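Local coordinates for protein PfkB family carbohydrate kinase (Listeria grayi DSM 20601, PDB 4GM6) that probably phosphorylates a small carbohydrate, perhaps a 2-keto-3-deoxygluconate-like sugar acid, as a PfkB-type kinase, at residues C[135-138]-C[139-143]; C[189-193]-C[194-198]; C[311-314]-C[315-319]. All blocks are in the same frame, centred on the assembly; numbering follows the deposited sequence.

Interaction 1: C[135-138]-C[139-143]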
ATOM      1  N   ALA C 135      33.281  -6.933   1.672  1.00 47.52           N
ATOM      2  CA  ALA C 135      33.836  -8.240   1.339  1.00 47.50           C
ATOM      3  C   ALA C 135      35.153  -8.135   0.579  1.00 56.47           C
ATOM      4  O   ALA C 135      36.087  -8.891   0.847  1.00 48.24           O
ATOM      5  CB  ALA C 135      32.827  -9.063   0.549  1.00 46.25           C
ATOM      6  N   ARG C 136      35.240  -7.203  -0.366  1.00 47.49           N
ATOM      7  CA  ARG C 136      36.450  -7.101  -1.185  1.00 60.96           C
ATOM      8  C   ARG C 136      37.533  -6.203  -0.585  1.00 60.70           C
ATOM      9  O   ARG C 136      38.610  -6.048  -1.155  1.00 53.16           O
ATOM     10  CB  ARG C 136      36.089  -6.658  -2.606  1.00 58.53           C
ATOM     11  CG  ARG C 136      35.266  -7.713  -3.333  1.00 54.58           C
ATOM     12  CD  ARG C 136      34.704  -7.232  -4.657  1.00 67.76           C
ATOM     13  NE  ARG C 136      35.744  -7.055  -5.666  1.00 83.39           N
ATOM     14  CZ  ARG C 136      36.157  -5.870  -6.094  1.00 85.02           C
ATOM     15  NH1 ARG C 136      35.610  -4.760  -5.605  1.00 72.74           N
ATOM     16  NH2 ARG C 136      37.111  -5.794  -7.010  1.00 83.71           N
ATOM     17  N   HIS C 137      37.255  -5.618   0.574  1.00 56.64           N
ATOM     18  CA  HIS C 137      38.175  -4.641   1.136  1.00 55.91           C
ATOM     19  C   HIS C 137      39.460  -5.332   1.576  1.00 57.79           C
ATOM     20  O   HIS C 137      39.419  -6.401   2.187  1.00 61.37           O
ATOM     21  CB  HIS C 137      37.518  -3.897   2.303  1.00 56.39           C
ATOM     22  CG  HIS C 137      38.186  -2.602   2.645  1.00 62.96           C
ATOM     23  ND1 HIS C 137      38.077  -1.476   1.856  1.00 53.78           N
ATOM     24  CD2 HIS C 137      38.978  -2.256   3.688  1.00 60.57           C
ATOM     25  CE1 HIS C 137      38.765  -0.491   2.403  1.00 59.88           C
ATOM     26  NE2 HIS C 137      39.325  -0.939   3.514  1.00 64.06           N
ATOM     27  N   LYS C 138      40.597  -4.724   1.252  1.00 63.64           N
ATOM     28  CA  LYS C 138      41.909  -5.305   1.574  1.00 71.91           C
ATOM     29  C   LYS C 138      42.855  -4.255   2.123  1.00 69.79           C
ATOM     30  O   LYS C 138      44.075  -4.429   2.094  1.00 74.80           O
ATOM     31  CB  LYS C 138      42.546  -5.949   0.334  1.00 71.68           C
ATOM     32  CG  LYS C 138      41.674  -7.006  -0.324  1.00113.97           C
ATOM     33  CD  LYS C 138      42.491  -8.163  -0.876  1.00101.84           C
ATOM     34  CE  LYS C 138      41.582  -9.332  -1.234  1.00105.92           C
ATOM     35  NZ  LYS C 138      40.615  -9.668  -0.142  1.00 75.70           N
ATOM     36  N   SER C 139      42.299  -3.163   2.623  1.00 72.29           N
ATOM     37  CA  SER C 139      43.117  -2.022   3.002  1.00 74.20           C
ATOM     38  C   SER C 139      42.998  -1.726   4.495  1.00 66.01           C
ATOM     39  O   SER C 139      41.909  -1.752   5.043  1.00 59.91           O
ATOM     40  CB  SER C 139      42.714  -0.800   2.170  1.00 64.53           C
ATOM     41  OG  SER C 139      43.687   0.218   2.297  1.00 71.42           O
ATOM     42  N   MET C 140      44.117  -1.453   5.158  1.00 81.55           N
ATOM     43  CA  MET C 140      44.081  -1.126   6.582  1.00 82.05           C
ATOM     44  C   MET C 140      43.876   0.374   6.794  1.00 79.61           C
ATOM     45  O   MET C 140      44.838   1.131   6.921  1.00 81.95           O
ATOM     46  CB  MET C 140      45.358  -1.600   7.284  1.00 97.99           C
ATOM     47  CG  MET C 140      45.109  -2.100   8.698  1.00129.77           C
ATOM     48  SD  MET C 140      44.270  -0.889   9.747  1.00104.33           S
ATOM     49  CE  MET C 140      45.674   0.128  10.224  1.00106.14           C
ATOM     50  N   ASP C 141      42.612   0.792   6.849  1.00 67.90           N
ATOM     51  CA  ASP C 141      42.256   2.211   6.853  1.00 66.74           C
ATOM     52  C   ASP C 141      41.786   2.716   8.210  1.00 65.45           C
ATOM     53  O   ASP C 141      41.110   3.740   8.294  1.00 80.35           O
ATOM     54  CB  ASP C 141      41.181   2.481   5.796  1.00 63.93           C
ATOM     55  CG  ASP C 141      41.626   2.072   4.417  1.00 64.82           C
ATOM     56  OD1 ASP C 141      42.797   2.321   4.089  1.00 71.30           O
ATOM     57  OD2 ASP C 141      40.824   1.495   3.664  1.00 67.08           O
ATOM     58  N   TRP C 142      42.154   2.008   9.270  1.00 77.18           N
ATOM     59  CA  TRP C 142      41.735   2.387  10.614  1.00 69.88           C
ATOM     60  C   TRP C 142      42.915   2.657  11.545  1.00 81.22           C
ATOM     61  O   TRP C 142      43.758   1.787  11.766  1.00 76.41           O
ATOM     62  CB  TRP C 142      40.850   1.301  11.214  1.00 64.07           C
ATOM     63  CG  TRP C 142      39.560   1.131  10.476  1.00 57.79           C
ATOM     64  CD1 TRP C 142      38.403   1.808  10.693  1.00 54.96           C
ATOM     65  CD2 TRP C 142      39.307   0.234   9.387  1.00 59.94           C
ATOM     66  NE1 TRP C 142      37.434   1.385   9.812  1.00 54.89           N
ATOM     67  CE2 TRP C 142      37.966   0.419   8.997  1.00 56.13           C
ATOM     68  CE3 TRP C 142      40.087  -0.711   8.707  1.00 64.27           C
ATOM     69  CZ2 TRP C 142      37.380  -0.308   7.956  1.00 59.21           C
ATOM     70  CZ3 TRP C 142      39.512  -1.426   7.673  1.00 65.33           C
ATOM     71  CH2 TRP C 142      38.167  -1.221   7.306  1.00 65.36           C
ATOM     72  N   ASP C 143      42.961   3.867  12.094  1.00 81.33           N
ATOM     73  CA  ASP C 143      43.910   4.189  13.143  1.00 76.76           C
ATOM     74  C   ASP C 143      43.457   3.545  14.453  1.00 76.90           C
ATOM     75  O   ASP C 143      42.485   3.985  15.062  1.00 80.47           O
ATOM     76  CB  ASP C 143      44.045   5.705  13.299  1.00 84.17           C
ATOM     77  CG  ASP C 143      45.166   6.094  14.253  1.00 85.40           C
ATOM     78  OD1 ASP C 143      44.963   5.959  15.481  1.00 78.35           O
ATOM     79  OD2 ASP C 143      46.244   6.532  13.782  1.00100.49           O
TER

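Interaction 2: C[189-193]-C[194-198]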
ATOM      1  N   MET C 189      29.851 -16.540  17.847  1.00 48.15           N
ATOM      2  CA  MET C 189      30.203 -17.608  16.896  1.00 48.42           C
ATOM      3  C   MET C 189      29.496 -17.403  15.549  1.00 55.97           C
ATOM      4  O   MET C 189      30.136 -17.352  14.500  1.00 59.61           O
ATOM      5  CB  MET C 189      29.801 -18.977  17.443  1.00 54.15           C
ATOM      6  CG  MET C 189      30.414 -19.320  18.789  1.00 73.98           C
ATOM      7  SD  MET C 189      32.122 -19.870  18.644  1.00 70.42           S
ATOM      8  CE  MET C 189      31.932 -21.541  18.021  1.00 68.50           C
ATOM      9  N   ASN C 190      28.172 -17.323  15.593  1.00 51.22           N
ATOM     10  CA  ASN C 190      27.382 -16.972  14.420  1.00 53.25           C
ATOM     11  C   ASN C 190      27.900 -17.673  13.170  1.00 56.50           C
ATOM     12  O   ASN C 190      28.258 -17.029  12.180  1.00 53.45           O
ATOM     13  CB  ASN C 190      27.378 -15.454  14.221  1.00 48.87           C
ATOM     14  CG  ASN C 190      25.988 -14.904  13.972  1.00 60.73           C
ATOM     15  OD1 ASN C 190      25.194 -15.505  13.246  1.00 61.38           O
ATOM     16  ND2 ASN C 190      25.681 -13.759  14.581  1.00 61.58           N
ATOM     17  N   TYR C 191      27.952 -18.999  13.231  1.00 58.84           N
ATOM     18  CA  TYR C 191      28.411 -19.786  12.101  1.00 59.90           C
ATOM     19  C   TYR C 191      27.349 -19.777  11.016  1.00 58.62           C
ATOM     20  O   TYR C 191      26.163 -19.909  11.303  1.00 56.15           O
ATOM     21  CB  TYR C 191      28.713 -21.223  12.522  1.00 65.53           C
ATOM     22  CG  TYR C 191      28.940 -22.131  11.338  1.00 67.01           C
ATOM     23  CD1 TYR C 191      30.117 -22.053  10.602  1.00 63.66           C
ATOM     24  CD2 TYR C 191      27.970 -23.045  10.935  1.00 61.29           C
ATOM     25  CE1 TYR C 191      30.333 -22.867   9.508  1.00 71.89           C
ATOM     26  CE2 TYR C 191      28.176 -23.863   9.839  1.00 68.57           C
ATOM     27  CZ  TYR C 191      29.360 -23.771   9.130  1.00 73.05           C
ATOM     28  OH  TYR C 191      29.582 -24.583   8.037  1.00 79.93           O
ATOM     29  N   ARG C 192      27.766 -19.603   9.767  1.00 59.84           N
ATOM     30  CA  ARG C 192      26.810 -19.570   8.662  1.00 63.57           C
ATOM     31  C   ARG C 192      27.192 -20.600   7.606  1.00 59.19           C
ATOM     32  O   ARG C 192      28.262 -20.515   6.999  1.00 54.46           O
ATOM     33  CB  ARG C 192      26.730 -18.165   8.056  1.00 53.95           C
ATOM     34  CG  ARG C 192      26.140 -17.122   8.991  1.00 54.95           C
ATOM     35  CD  ARG C 192      24.699 -17.453   9.347  1.00 60.33           C
ATOM     36  NE  ARG C 192      24.146 -16.547  10.357  1.00 67.45           N
ATOM     37  CZ  ARG C 192      23.652 -15.336  10.095  1.00 87.18           C
ATOM     38  NH1 ARG C 192      23.650 -14.866   8.851  1.00 63.97           N
ATOM     39  NH2 ARG C 192      23.163 -14.590  11.080  1.00 61.43           N
ATOM     40  N   ALA C 193      26.329 -21.591   7.409  1.00 68.02           N
ATOM     41  CA  ALA C 193      26.606 -22.635   6.430  1.00 71.10           C
ATOM     42  C   ALA C 193      26.957 -21.975   5.102  1.00 72.41           C
ATOM     43  O   ALA C 193      27.924 -22.354   4.444  1.00 73.69           O
ATOM     44  CB  ALA C 193      25.400 -23.555   6.274  1.00 66.54           C
ATOM     45  N   LYS C 194      26.162 -20.970   4.732  1.00 71.06           N
ATOM     46  CA  LYS C 194      26.327 -20.246   3.469  1.00 65.52           C
ATOM     47  C   LYS C 194      27.728 -19.676   3.254  1.00 74.56           C
ATOM     48  O   LYS C 194      28.181 -19.565   2.116  1.00 74.80           O
ATOM     49  CB  LYS C 194      25.287 -19.122   3.357  1.00 61.75           C
ATOM     50  CG  LYS C 194      23.990 -19.516   2.659  1.00 66.15           C
ATOM     51  CD  LYS C 194      23.256 -20.645   3.375  1.00 84.08           C
ATOM     52  CE  LYS C 194      21.884 -20.901   2.761  1.00 73.04           C
ATOM     53  NZ  LYS C 194      21.063 -19.656   2.654  1.00 56.94           N
ATOM     54  N   LEU C 195      28.415 -19.313   4.333  1.00 70.20           N
ATOM     55  CA  LEU C 195      29.697 -18.610   4.204  1.00 69.08           C
ATOM     56  C   LEU C 195      30.923 -19.498   4.102  1.00 70.32           C
ATOM     57  O   LEU C 195      31.926 -19.088   3.515  1.00 77.44           O
ATOM     58  CB  LEU C 195      29.896 -17.599   5.338  1.00 70.19           C
ATOM     59  CG  LEU C 195      29.015 -16.348   5.291  1.00 86.10           C
ATOM     60  CD1 LEU C 195      29.426 -15.366   6.379  1.00 71.70           C
ATOM     61  CD2 LEU C 195      29.107 -15.699   3.920  1.00 69.55           C
ATOM     62  N   TRP C 196      30.900 -20.651   4.775  1.00 83.89           N
ATOM     63  CA  TRP C 196      32.050 -21.565   4.779  1.00 84.99           C
ATOM     64  C   TRP C 196      31.819 -22.988   5.300  1.00 85.37           C
ATOM     65  O   TRP C 196      30.837 -23.265   5.972  1.00 91.17           O
ATOM     66  CB  TRP C 196      33.215 -20.930   5.500  1.00 72.13           C
ATOM     67  CG  TRP C 196      32.859 -20.482   6.838  1.00 81.57           C
ATOM     68  CD1 TRP C 196      31.641 -20.543   7.418  1.00 72.63           C
ATOM     69  CD2 TRP C 196      33.725 -19.874   7.780  1.00 65.28           C
ATOM     70  NE1 TRP C 196      31.695 -20.017   8.674  1.00 63.08           N
ATOM     71  CE2 TRP C 196      32.967 -19.590   8.915  1.00 58.51           C
ATOM     72  CE3 TRP C 196      35.070 -19.532   7.769  1.00 57.62           C
ATOM     73  CZ2 TRP C 196      33.505 -18.996  10.022  1.00 63.64           C
ATOM     74  CZ3 TRP C 196      35.597 -18.944   8.861  1.00 74.00           C
ATOM     75  CH2 TRP C 196      34.827 -18.680   9.978  1.00 63.96           C
ATOM     76  N   GLU C 197      32.755 -23.874   4.967  1.00 81.37           N
ATOM     77  CA  GLU C 197      32.721 -25.267   5.402  1.00 98.55           C
ATOM     78  C   GLU C 197      33.018 -25.333   6.895  1.00 92.84           C
ATOM     79  O   GLU C 197      33.707 -24.464   7.431  1.00 99.36           O
ATOM     80  CB  GLU C 197      33.739 -26.099   4.622  1.00123.74           C
ATOM     81  CG  GLU C 197      33.513 -26.106   3.119  1.00122.92           C
ATOM     82  CD  GLU C 197      34.542 -26.937   2.379  1.00141.07           C
ATOM     83  OE1 GLU C 197      34.461 -27.017   1.135  1.00126.93           O
ATOM     84  OE2 GLU C 197      35.432 -27.511   3.041  1.00153.98           O
ATOM     85  N   LEU C 198      32.497 -26.352   7.570  1.00 89.94           N
ATOM     86  CA  LEU C 198      32.706 -26.467   9.001  1.00 91.10           C
ATOM     87  C   LEU C 198      34.175 -26.524   9.359  1.00 93.37           C
ATOM     88  O   LEU C 198      34.622 -25.852  10.283  1.00 87.82           O
ATOM     89  CB  LEU C 198      32.053 -27.739   9.510  1.00 83.98           C
ATOM     90  CG  LEU C 198      30.537 -27.806   9.555  1.00 90.69           C
ATOM     91  CD1 LEU C 198      30.055 -29.238   9.582  1.00 95.07           C
ATOM     92  CD2 LEU C 198      29.989 -27.038  10.737  1.00 83.17           C
TER
HETATM   93  O   HOH W   1      29.995 -17.727  10.057  1.00 47.16           O

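Interaction 3: C[311-314]-C[315-319]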
ATOM      1  N   GLU C 311      19.862 -11.259  36.705  1.00 61.46           N
ATOM      2  CA  GLU C 311      19.272 -10.037  36.161  1.00 57.20           C
ATOM      3  C   GLU C 311      19.523  -9.967  34.671  1.00 51.75           C
ATOM      4  O   GLU C 311      18.606  -9.793  33.879  1.00 51.52           O
ATOM      5  CB  GLU C 311      19.876  -8.796  36.821  1.00 66.22           C
ATOM      6  CG  GLU C 311      19.397  -8.519  38.238  1.00 76.89           C
ATOM      7  CD  GLU C 311      20.186  -7.396  38.889  1.00 95.02           C
ATOM      8  OE1 GLU C 311      19.607  -6.305  39.083  1.00 84.19           O
ATOM      9  OE2 GLU C 311      21.390  -7.595  39.184  1.00 76.49           O
ATOM     10  N   THR C 312      20.784 -10.107  34.288  1.00 56.21           N
ATOM     11  CA  THR C 312      21.169  -9.949  32.893  1.00 56.40           C
ATOM     12  C   THR C 312      20.423 -10.921  31.982  1.00 50.89           C
ATOM     13  O   THR C 312      19.801 -10.513  30.988  1.00 47.63           O
ATOM     14  CB  THR C 312      22.682 -10.129  32.729  1.00 59.52           C
ATOM     15  OG1 THR C 312      23.354  -9.083  33.438  1.00 58.10           O
ATOM     16  CG2 THR C 312      23.072 -10.078  31.262  1.00 50.94           C
ATOM     17  N   VAL C 313      20.477 -12.206  32.326  1.00 53.12           N
ATOM     18  CA  VAL C 313      19.791 -13.232  31.540  1.00 48.82           C
ATOM     19  C   VAL C 313      18.279 -12.975  31.434  1.00 52.24           C
ATOM     20  O   VAL C 313      17.663 -13.271  30.410  1.00 47.32           O
ATOM     21  CB  VAL C 313      20.058 -14.650  32.079  1.00 51.47           C
ATOM     22  CG1 VAL C 313      19.240 -14.918  33.340  1.00 55.01           C
ATOM     23  CG2 VAL C 313      19.767 -15.692  31.005  1.00 45.44           C
ATOM     24  N   LYS C 314      17.677 -12.412  32.476  1.00 49.37           N
ATOM     25  CA  LYS C 314      16.243 -12.175  32.437  1.00 48.74           C
ATOM     26  C   LYS C 314      15.921 -10.999  31.535  1.00 44.58           C
ATOM     27  O   LYS C 314      14.994 -11.054  30.718  1.00 45.83           O
ATOM     28  CB  LYS C 314      15.677 -11.935  33.837  1.00 57.76           C
ATOM     29  CG  LYS C 314      14.155 -11.869  33.837  1.00 54.93           C
ATOM     30  CD  LYS C 314      13.589 -12.053  35.242  1.00 84.89           C
ATOM     31  CE  LYS C 314      13.800 -10.819  36.102  1.00 76.28           C
ATOM     32  NZ  LYS C 314      13.059 -10.928  37.394  1.00101.97           N
ATOM     33  N   PHE C 315      16.702  -9.939  31.683  1.00 47.93           N
ATOM     34  CA  PHE C 315      16.526  -8.742  30.882  1.00 45.38           C
ATOM     35  C   PHE C 315      16.748  -9.041  29.404  1.00 45.49           C
ATOM     36  O   PHE C 315      15.948  -8.634  28.542  1.00 42.03           O
ATOM     37  CB  PHE C 315      17.512  -7.672  31.358  1.00 43.79           C
ATOM     38  CG  PHE C 315      17.445  -6.389  30.571  1.00 42.55           C
ATOM     39  CD1 PHE C 315      18.338  -6.145  29.543  1.00 46.69           C
ATOM     40  CD2 PHE C 315      16.502  -5.421  30.874  1.00 42.50           C
ATOM     41  CE1 PHE C 315      18.286  -4.967  28.820  1.00 44.42           C
ATOM     42  CE2 PHE C 315      16.450  -4.236  30.165  1.00 41.48           C
ATOM     43  CZ  PHE C 315      17.344  -4.012  29.134  1.00 43.57           C
ATOM     44  N   ALA C 316      17.835  -9.751  29.108  1.00 39.56           N
ATOM     45  CA  ALA C 316      18.231 -10.005  27.725  1.00 38.80           C
ATOM     46  C   ALA C 316      17.249 -10.919  27.004  1.00 41.54           C
ATOM     47  O   ALA C 316      16.956 -10.709  25.835  1.00 38.10           O
ATOM     48  CB  ALA C 316      19.632 -10.579  27.651  1.00 38.02           C
ATOM     49  N   THR C 317      16.749 -11.944  27.689  1.00 42.12           N
ATOM     50  CA  THR C 317      15.756 -12.805  27.064  1.00 36.35           C
ATOM     51  C   THR C 317      14.474 -12.020  26.759  1.00 46.89           C
ATOM     52  O   THR C 317      13.835 -12.245  25.732  1.00 37.06           O
ATOM     53  CB  THR C 317      15.443 -14.043  27.921  1.00 39.22           C
ATOM     54  OG1 THR C 317      16.673 -14.689  28.277  1.00 41.74           O
ATOM     55  CG2 THR C 317      14.564 -15.011  27.140  1.00 38.01           C
ATOM     56  N   ALA C 318      14.106 -11.095  27.643  1.00 43.48           N
ATOM     57  CA  ALA C 318      12.942 -10.247  27.411  1.00 35.68           C
ATOM     58  C   ALA C 318      13.158  -9.342  26.205  1.00 34.55           C
ATOM     59  O   ALA C 318      12.259  -9.145  25.383  1.00 32.54           O
ATOM     60  CB  ALA C 318      12.633  -9.421  28.647  1.00 35.24           C
ATOM     61  N   ALA C 319      14.360  -8.795  26.085  1.00 34.59           N
ATOM     62  CA  ALA C 319      14.669  -7.908  24.965  1.00 33.80           C
ATOM     63  C   ALA C 319      14.547  -8.650  23.650  1.00 30.90           C
ATOM     64  O   ALA C 319      14.001  -8.139  22.667  1.00 34.03           O
ATOM     65  CB  ALA C 319      16.089  -7.363  25.109  1.00 31.82           C
TER

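Interaction 1: C[135-138]-C[139-143]
His137 reaches over the following residues to meet Asp141 and Trp142, in the connection between the short helix 133-136 and helix 144-147 of the PfkB-type alpha/beta fold. The segment starts in the weakly bonded helix 133-136, where Arg136 turns its side chain to His131 and Asp107 and leaves the local contact to the residues that follow.

His137, in the loop, carries most of the contact. Its CG is anti to the backbone N (chi1 -161°), and the backbone N of Ser139 lies over one face of the imidazole. NE2 gives a weak, bent hydrogen bond to Asp141 OD2 at 2.9 Å, with an N-H...O angle of 126°. The carboxylate lies at the ring edge, its plane 73° from that of the imidazole. Its other oxygen, OD1, accepts from Ser139 OG at 2.9 Å on the syn side, though well out of the carboxylate plane, so the two carboxylate oxygens serve different partners and the rotation of the group is restrained.

Lys138 carries the chain onward with its side chain directed outward; only its CB lies near Ser139. Beyond it, Met140 is the centre of an inverse gamma turn that brings the chain round to Trp142. The indole is buried against Val78 and Ala76 of strand 73-79 and Met170 of helix 165-180, and its NE1 donates to Phe101 O. From there its six-membered ring approaches the imidazole obliquely, CH2 lying 3.8 Å from His137 CD2.

Interaction 2: C[189-193]-C[194-198]
Tyr191 and Trp196 fold against each other in the loop that leaves parallel strand 184-188 of the central sheet and leads into helix 198-208, a strand-to-helix connection of the PfkB alpha/beta fold. The aromatic contact comes first. The two ring planes are only 20° apart but slid so far that the tyrosine ring and the five-membered ring of the indole barely overlap, their centroids 5.0 Å apart. The touching is done by one side of each ring, with Tyr191 CD1 3.2 Å from Trp196 NE1. Trp196 holds CG between its backbone N and carbonyl carbon (chi1 54°), which folds the indole back over the preceding residues. Leu198 CD2 adds an apolar contact on Tyr191 CZ at 3.7 Å. Outside the loop, Phe225 meets the tyrosine ring at an angle, while Ala201 of helix 198-208 touches both aromatics.

Among direct polar contacts, the phenol hydroxyl gives a weak hydrogen bond to Trp196 O, pinning the far end of the ring to the backbone. Arg192 O closes the turn: it accepts from Leu195 N at 2.9 Å, the donor lying well above the carbonyl plane, and weakly from Trp196 N. The Arg192 guanidinium turns back to Asn190 OD1, which receives weak bonds from both NE and NH2; Asn190 ND2 in turn donates to Asp188, so a loose chain of bonds leads from the arginine through the asparagine to the strand end.

A water completes the bonding between the two halves of the loop. It donates to Asn190 O at 2.8 Å, accepts weakly from Arg192 N, and takes a weak bond from the indole, Trp196 NE1, at 3.2 Å.

Interaction 3: C[311-314]-C[315-319]
Thr317 turns its hydroxyl back onto the carbonyl of Val313, one turn earlier in the alpha-helix 309-323, where regular i to i+4 backbone bonds join residues 311-314 to 315-319. The buried flank is tightly packed. Ala316 lies against Tyr295, Ala298 and Val299 of helix 291-304, while Ala318 meets Phe341 and Ala342 of helix 335-344. The ring of Phe315, its CG anti to the backbone N (chi1 178°), leads away from the preceding turn to Ile338 and an edge-to-face contact with Trp307. Val313 O accepts twice: from Thr317 N at 3.2 Å, set above the carbonyl plane, and from Thr317 OG1, which comes in close to the C=O direction. With OG1 beside its own backbone N (chi1 -51°), the threonine satisfies its hydroxyl proton within the helix, and Thr317 OG1 also has a weak hydrogen bond with Ser277 OG. Along the backbone, Phe315 N bonds to Glu311 O at 2.9 Å and Ala316 N to Thr312 O at 2.8 Å, both nearly straight.

The solvent side is looser. Glu311 turns its carboxylate back to Arg308 N, and Lys314 extends its amine to Ser346 OG. Only the base of the lysine chain stays against the following residues, with Lys314 CB 3.1 Å from Phe315 N.

All three contacts are local, but their chemistry follows their place in the fold. Interaction 3 is a largely buried stretch of helix, held by regular backbone bonds, with small residues that lie against neighbouring helices. Interaction 2 is a surface loop, relying on slid aromatic rings, weak bonds and a water. Interaction 1, partly buried, combines a histidine-carboxylate contact with a tryptophan wedged between sheet and helix. The contacts sit on different elements of the chain, although interactions 1 and 2 approach within about 8 Å at their nearest atoms. Interaction 3 lies across the chain's centre from both, its centre about 36 Å from that of 135-143.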